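Local atomic coordinates of phosphoribosylformylglycinamidine synthase 2 (Thermus thermophilus, PDB entry 3VIU), a protein that belongs to the AIR synthase-related (PurM-like) family, carries paired N- and C-terminal family domains within one chain, and is modelled here with bound ADP and magnesium. Residues Gly597-Lys600 with Ala601-Ala605; Leu300-Ser304 with Gln305-Val309; Ser270-Ala273 with His274-Leu278. All blocks are in the same frame, centred on the assembly; numbering follows the deposited sequence.

Interaction 1 of 3, residues Gly597-Lys600 with Ala601-Ala605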
# COMPACT_ATOMS: atom_id res chain seq x y z
N GLY A 597 5.11 20.26 -11.75
CA GLY A 597 4.22 20.98 -12.65
C GLY A 597 4.07 20.22 -13.95
O GLY A 597 2.96 20.08 -14.48
N ARG A 598 5.19 19.73 -14.47
CA ARG A 598 5.16 18.97 -15.71
C ARG A 598 4.38 17.67 -15.47
O ARG A 598 3.52 17.30 -16.27
CB ARG A 598 6.59 18.65 -16.17
CG ARG A 598 6.68 17.68 -17.34
CD ARG A 598 6.06 18.26 -18.60
NE ARG A 598 6.86 19.35 -19.15
CZ ARG A 598 8.08 19.21 -19.65
NH1 ARG A 598 8.66 18.01 -19.68
NH2 ARG A 598 8.74 20.26 -20.10
N GLU A 599 4.69 17.00 -14.35
CA GLU A 599 4.04 15.74 -14.00
C GLU A 599 2.52 15.86 -14.04
O GLU A 599 1.84 15.03 -14.64
CB GLU A 599 4.48 15.28 -12.60
CG GLU A 599 3.90 13.92 -12.20
CD GLU A 599 4.40 12.77 -13.07
OE1 GLU A 599 3.57 11.99 -13.57
OE2 GLU A 599 5.63 12.65 -13.26
N LYS A 600 1.99 16.90 -13.40
CA LYS A 600 0.55 17.13 -13.35
C LYS A 600 -0.02 17.37 -14.75
O LYS A 600 -1.06 16.80 -15.11
CB LYS A 600 0.24 18.33 -12.45
CG LYS A 600 -1.24 18.68 -12.33
CD LYS A 600 -1.46 19.72 -11.23
CE LYS A 600 -2.95 20.00 -10.98
NZ LYS A 600 -3.60 20.80 -12.06
N ALA A 601 0.65 18.20 -15.54
CA ALA A 601 0.19 18.50 -16.89
C ALA A 601 0.20 17.25 -17.77
O ALA A 601 -0.69 17.07 -18.59
CB ALA A 601 1.07 19.60 -17.50
N VAL A 602 1.21 16.40 -17.60
CA VAL A 602 1.29 15.17 -18.39
C VAL A 602 0.16 14.21 -18.00
O VAL A 602 -0.45 13.59 -18.88
CB VAL A 602 2.66 14.45 -18.19
CG1 VAL A 602 2.63 13.09 -18.85
CG2 VAL A 602 3.79 15.29 -18.79
N GLN A 603 -0.11 14.09 -16.70
CA GLN A 603 -1.16 13.20 -16.22
C GLN A 603 -2.53 13.63 -16.75
O GLN A 603 -3.37 12.79 -17.09
CB GLN A 603 -1.20 13.17 -14.68
CG GLN A 603 0.08 12.64 -14.03
CD GLN A 603 -0.15 12.02 -12.66
OE1 GLN A 603 0.80 11.68 -11.96
NE2 GLN A 603 -1.41 11.85 -12.28
N GLU A 604 -2.77 14.94 -16.81
CA GLU A 604 -4.04 15.44 -17.31
C GLU A 604 -4.07 15.33 -18.82
O GLU A 604 -5.13 15.12 -19.41
CB GLU A 604 -4.25 16.88 -16.87
CG GLU A 604 -4.52 16.99 -15.38
CD GLU A 604 -4.49 18.42 -14.87
OE1 GLU A 604 -4.60 18.61 -13.64
OE2 GLU A 604 -4.37 19.34 -15.71
N ALA A 605 -2.91 15.46 -19.46
CA ALA A 605 -2.86 15.35 -20.90
C ALA A 605 -3.19 13.92 -21.31
O ALA A 605 -3.97 13.69 -22.25
CB ALA A 605 -1.49 15.73 -21.42
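The amide N of Val-602 lies 2.8 Å from Arg-598 O, with an N-H...O angle of 157°, the shortest backbone bond in this turn of helix 596-611. Three more i to i+4 bonds continue it: Ala-601 N to Gly-597 O, Gln-603 N to Glu-599 O and Glu-604 N to Lys-600 O. Side chains one turn apart then meet in pairs of differing chemistry. Lys-600 runs out extended and bends only at its last torsion (chi4 -73°), which brings NZ to 2.9 Å from Glu-604 OE1. This salt bridge reaches the syn side of the carboxylate, 21° out of its plane, and Lys-600 CE passes Glu-604 OE1 at 3.4 Å. The aliphatic part of Arg-598 touches Val-602, CD of the arginine lying 3.7 Å from the methyl CG2. On the buried side Glu-599 and Gln-603 bring their flat ends together almost at right angles, with Gln-603 CG 3.6 Å from Glu-599 OE1. The carboxylate of Glu-599 looks chiefly beyond the helix: OE2 takes a salt bridge from Arg-471 and a hydrogen bond with Ser-659. Arg-471 sits on helix 458-475, next to the magnesium-site residue Asn-472, and the metal is about 10 Å from the Glu-599 side chain. One turn of helix thus serves two settings. The Lys-600–Glu-604 pair probably offsets opposite charges on the partly exposed side, whereas Glu-599 ties this helix to Arg-471 of helix 458-475 and to Ser-659, and the salt bridge probably favours its ionised form.

Interaction 2 of 3, residues Leu300-Ser304 with Gln305-Val309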
# COMPACT_ATOMS: atom_id res chain seq x y z
N LEU A 300 -7.04 -9.68 27.57
CA LEU A 300 -6.99 -8.29 27.14
C LEU A 300 -6.01 -7.98 26.01
O LEU A 300 -6.29 -7.16 25.14
CB LEU A 300 -6.68 -7.38 28.33
CG LEU A 300 -7.78 -7.14 29.36
CD1 LEU A 300 -7.18 -6.54 30.61
CD2 LEU A 300 -8.83 -6.23 28.78
N LEU A 301 -4.86 -8.64 26.02
CA LEU A 301 -3.85 -8.36 25.01
C LEU A 301 -3.68 -9.38 23.89
O LEU A 301 -2.83 -9.21 23.02
CB LEU A 301 -2.51 -8.10 25.70
CG LEU A 301 -2.63 -6.98 26.75
CD1 LEU A 301 -1.27 -6.62 27.31
CD2 LEU A 301 -3.27 -5.77 26.09
N SER A 302 -4.48 -10.43 23.92
CA SER A 302 -4.40 -11.43 22.87
C SER A 302 -4.68 -10.75 21.54
O SER A 302 -5.50 -9.84 21.46
CB SER A 302 -5.44 -12.53 23.07
OG SER A 302 -5.55 -13.31 21.89
N GLU A 303 -3.99 -11.20 20.50
CA GLU A 303 -4.20 -10.64 19.17
C GLU A 303 -4.63 -11.77 18.25
O GLU A 303 -4.19 -11.86 17.11
CB GLU A 303 -2.91 -9.99 18.67
CG GLU A 303 -2.47 -8.83 19.54
CD GLU A 303 -1.17 -8.18 19.09
OE1 GLU A 303 -0.76 -7.18 19.71
OE2 GLU A 303 -0.57 -8.69 18.11
N SER A 304 -5.50 -12.64 18.77
CA SER A 304 -6.00 -13.76 17.98
C SER A 304 -6.69 -13.22 16.74
O SER A 304 -7.37 -12.20 16.80
CB SER A 304 -6.97 -14.60 18.81
OG SER A 304 -6.31 -15.18 19.92
N GLN A 305 -6.51 -13.92 15.62
CA GLN A 305 -7.08 -13.51 14.33
C GLN A 305 -8.59 -13.68 14.22
O GLN A 305 -9.23 -14.32 15.06
CB GLN A 305 -6.42 -14.29 13.20
CG GLN A 305 -4.91 -14.16 13.13
CD GLN A 305 -4.46 -12.74 12.84
OE1 GLN A 305 -4.89 -12.13 11.87
NE2 GLN A 305 -3.59 -12.23 13.69
N GLU A 306 -9.13 -13.10 13.15
CA GLU A 306 -10.55 -13.11 12.83
C GLU A 306 -11.52 -12.85 13.98
O GLU A 306 -12.45 -13.63 14.22
CB GLU A 306 -10.96 -14.41 12.11
CG GLU A 306 -10.02 -15.57 12.27
CD GLU A 306 -8.84 -15.54 11.31
OE1 GLU A 306 -7.90 -16.33 11.53
OE2 GLU A 306 -8.84 -14.74 10.34
N ARG A 307 -11.29 -11.75 14.69
CA ARG A 307 -12.17 -11.34 15.78
C ARG A 307 -12.75 -9.99 15.40
O ARG A 307 -12.06 -9.15 14.81
CB ARG A 307 -11.40 -11.26 17.10
CG ARG A 307 -11.13 -12.61 17.74
CD ARG A 307 -10.49 -12.42 19.09
NE ARG A 307 -9.26 -11.65 18.97
CZ ARG A 307 -8.61 -11.12 20.01
NH1 ARG A 307 -9.07 -11.28 21.24
NH2 ARG A 307 -7.50 -10.43 19.80
N MSE A 308 -14.01 -9.77 15.75
CA MSE A 308 -14.69 -8.53 15.38
C MSE A 308 -15.59 -7.98 16.50
O MSE A 308 -16.28 -8.72 17.19
CB MSE A 308 -15.53 -8.80 14.13
CG MSE A 308 -15.86 -7.58 13.29
SE MSE A 308 -14.33 -7.03 12.21
CE MSE A 308 -14.80 -7.90 10.53
N VAL A 309 -15.58 -6.66 16.65
CA VAL A 309 -16.40 -5.97 17.63
C VAL A 309 -17.55 -5.27 16.88
O VAL A 309 -17.31 -4.59 15.88
CB VAL A 309 -15.58 -4.91 18.40
CG1 VAL A 309 -16.50 -4.00 19.18
CG2 VAL A 309 -14.61 -5.59 19.34
O HOH W 1 -7.69 -9.49 23.04
O HOH W 2 -1.95 -13.84 15.95
O HOH W 3 -8.76 -10.50 14.77
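Arg-307 opens strand 307-312 and turns its side chain back toward Ser-302 and Ser-304, bracing the loop that leads from helix 296-301 into that strand; the loop itself contains an ST turn, in which Ser-302 OG accepts from Ser-304 N. Arg-307 CB starts 4.1 Å from Ser-304 O. CG and CD stay close to that oxygen, and a bend at chi3 (-57°) then turns the head group along the loop. NE donates to Ser-304 O at 2.9 Å, with an N-H...O angle of 141°. Ser-304 CB lies 3.7 Å over one face of the Arg-307 guanidinium, displaced toward the rim. NH2 donates to Ser-302 O at 2.7 Å, approaching from above the carbonyl plane, 54° out of it. NH1 binds Thr-204 OG1 and a water that also lies within bonding distance of Ser-302 O. The turn is pinned from outside as well: Ser-302 OG bonds Gly-205 O and Ser-304 OG bonds Gly-205 N. One buried guanidinium thus ties two backbone carbonyls of the turn, which probably helps hold its shape. A second water finishes the link, accepting from Arg-307 N at 2.8 Å and donating to Ser-304 O at 3.0 Å.

Interaction 3 of 3, residues Ser270-Ala273 with His274-Leu278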
# COMPACT_ATOMS: atom_id res chain seq x y z
N SER A 270 -11.18 0.60 23.70
CA SER A 270 -10.72 1.91 24.15
C SER A 270 -10.75 2.90 22.99
O SER A 270 -11.12 4.06 23.15
CB SER A 270 -9.30 1.82 24.72
OG SER A 270 -8.37 1.54 23.70
N GLU A 271 -10.36 2.43 21.82
CA GLU A 271 -10.36 3.26 20.63
C GLU A 271 -11.81 3.63 20.34
O GLU A 271 -12.16 4.81 20.21
CB GLU A 271 -9.78 2.48 19.45
CG GLU A 271 -9.00 3.31 18.44
CD GLU A 271 -8.26 2.43 17.44
OE1 GLU A 271 -8.85 2.08 16.39
OE2 GLU A 271 -7.10 2.08 17.72
N LEU A 272 -12.65 2.61 20.25
CA LEU A 272 -14.07 2.80 19.98
C LEU A 272 -14.70 3.73 21.01
O LEU A 272 -15.49 4.62 20.66
CB LEU A 272 -14.80 1.44 20.00
CG LEU A 272 -16.33 1.45 19.95
CD1 LEU A 272 -16.82 2.31 18.79
CD2 LEU A 272 -16.82 0.02 19.80
N ALA A 273 -14.33 3.54 22.27
CA ALA A 273 -14.86 4.36 23.36
C ALA A 273 -14.37 5.80 23.25
O ALA A 273 -15.15 6.75 23.37
CB ALA A 273 -14.44 3.78 24.69
N HIS A 274 -13.07 5.96 23.01
CA HIS A 274 -12.47 7.28 22.90
C HIS A 274 -13.07 8.14 21.77
O HIS A 274 -13.37 9.31 21.98
CB HIS A 274 -10.97 7.13 22.70
CG HIS A 274 -10.22 8.42 22.74
ND1 HIS A 274 -10.18 9.22 23.86
CD2 HIS A 274 -9.51 9.07 21.79
CE1 HIS A 274 -9.48 10.31 23.60
NE2 HIS A 274 -9.06 10.24 22.35
N LYS A 275 -13.24 7.54 20.59
CA LYS A 275 -13.81 8.26 19.45
C LYS A 275 -15.27 8.59 19.67
O LYS A 275 -15.82 9.49 19.03
CB LYS A 275 -13.69 7.41 18.17
CG LYS A 275 -12.27 6.98 17.81
CD LYS A 275 -12.21 6.32 16.44
CE LYS A 275 -10.86 5.62 16.23
NZ LYS A 275 -9.72 6.49 16.63
N SER A 276 -15.91 7.86 20.58
CA SER A 276 -17.33 8.07 20.87
C SER A 276 -17.54 9.05 22.02
O SER A 276 -18.68 9.37 22.36
CB SER A 276 -18.00 6.73 21.20
OG SER A 276 -17.88 5.82 20.12
N GLY A 277 -16.45 9.49 22.63
CA GLY A 277 -16.55 10.44 23.72
C GLY A 277 -17.12 9.88 25.01
O GLY A 277 -17.60 10.62 25.85
N LEU A 278 -17.09 8.56 25.15
CA LEU A 278 -17.59 7.92 26.36
C LEU A 278 -16.68 6.75 26.71
O LEU A 278 -15.61 6.59 26.12
CB LEU A 278 -19.04 7.45 26.16
CG LEU A 278 -19.37 6.75 24.84
CD1 LEU A 278 -18.59 5.44 24.77
CD2 LEU A 278 -20.88 6.51 24.71
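Two flat groups flank the last turn of helix 264-275, the imidazole of His-274 and the carboxylate of Glu-271. The imidazole lies oblique to Ser-270 O without touching it; the contact is made by His-274 CB, 3.1 Å from Ser-270 O, while the ring reaches helix 357-361 at Thr-357 and Ala-361. The Glu-271 side chain lies beside that of Lys-275, both pointing the same way. It is Glu-271 CG, not the carboxylate, that packs on Lys-275 CE at 3.7 Å, and NZ remains 4.5 Å from OE1. The helix closes in a Schellman motif, with Gly-277 the first residue to leave helical angles. Gly-277 takes a positive phi (70°), and the chain bonds back twice, Leu-278 N to Ala-273 O at 3.2 Å and Gly-277 N to His-274 O. Ser-276 adds a side-chain bond: with OG beside its own backbone N (chi1 -59°), the hydroxyl donates to Leu-272 O at 2.7 Å, and it is also hydrogen-bonded to Ala-191 N. Leu-278 CD1 reaches Ala-273 CB at 4.5 Å, the apolar contact across the cap. The carbonyls of Leu-272, Ala-273 and His-274 thus find local donors. The Glu-271 side chain, about 4 Å from bound ADP, and Lys-275, which touches the pocket residue Glu-67, probably influence each other only weakly, their charged atoms standing beyond a salt bridge.

Overall arrangement
From the N terminus the chain first reaches interaction 3, which ends helix 264-275 and releases the chain into strand 279-283. Interaction 2 follows, turning helix 296-301 into strand 307-312 of the same seven-stranded sheet. The two lie in series without nesting or crossing, their centres about 18 Å apart, and they meet where Val-309 CG1 packs 4.1 Å from Leu-272 CD2, seating helix 264-275 on the sheet. Interaction 1 comes much later, inside helix 596-611 of the second AIR synthase-related C-terminal domain, and closes no loop. Its centre is about 45 Å from that of interaction 2, on the opposite side of the chain's centre, toward the magnesium site and away from ADP.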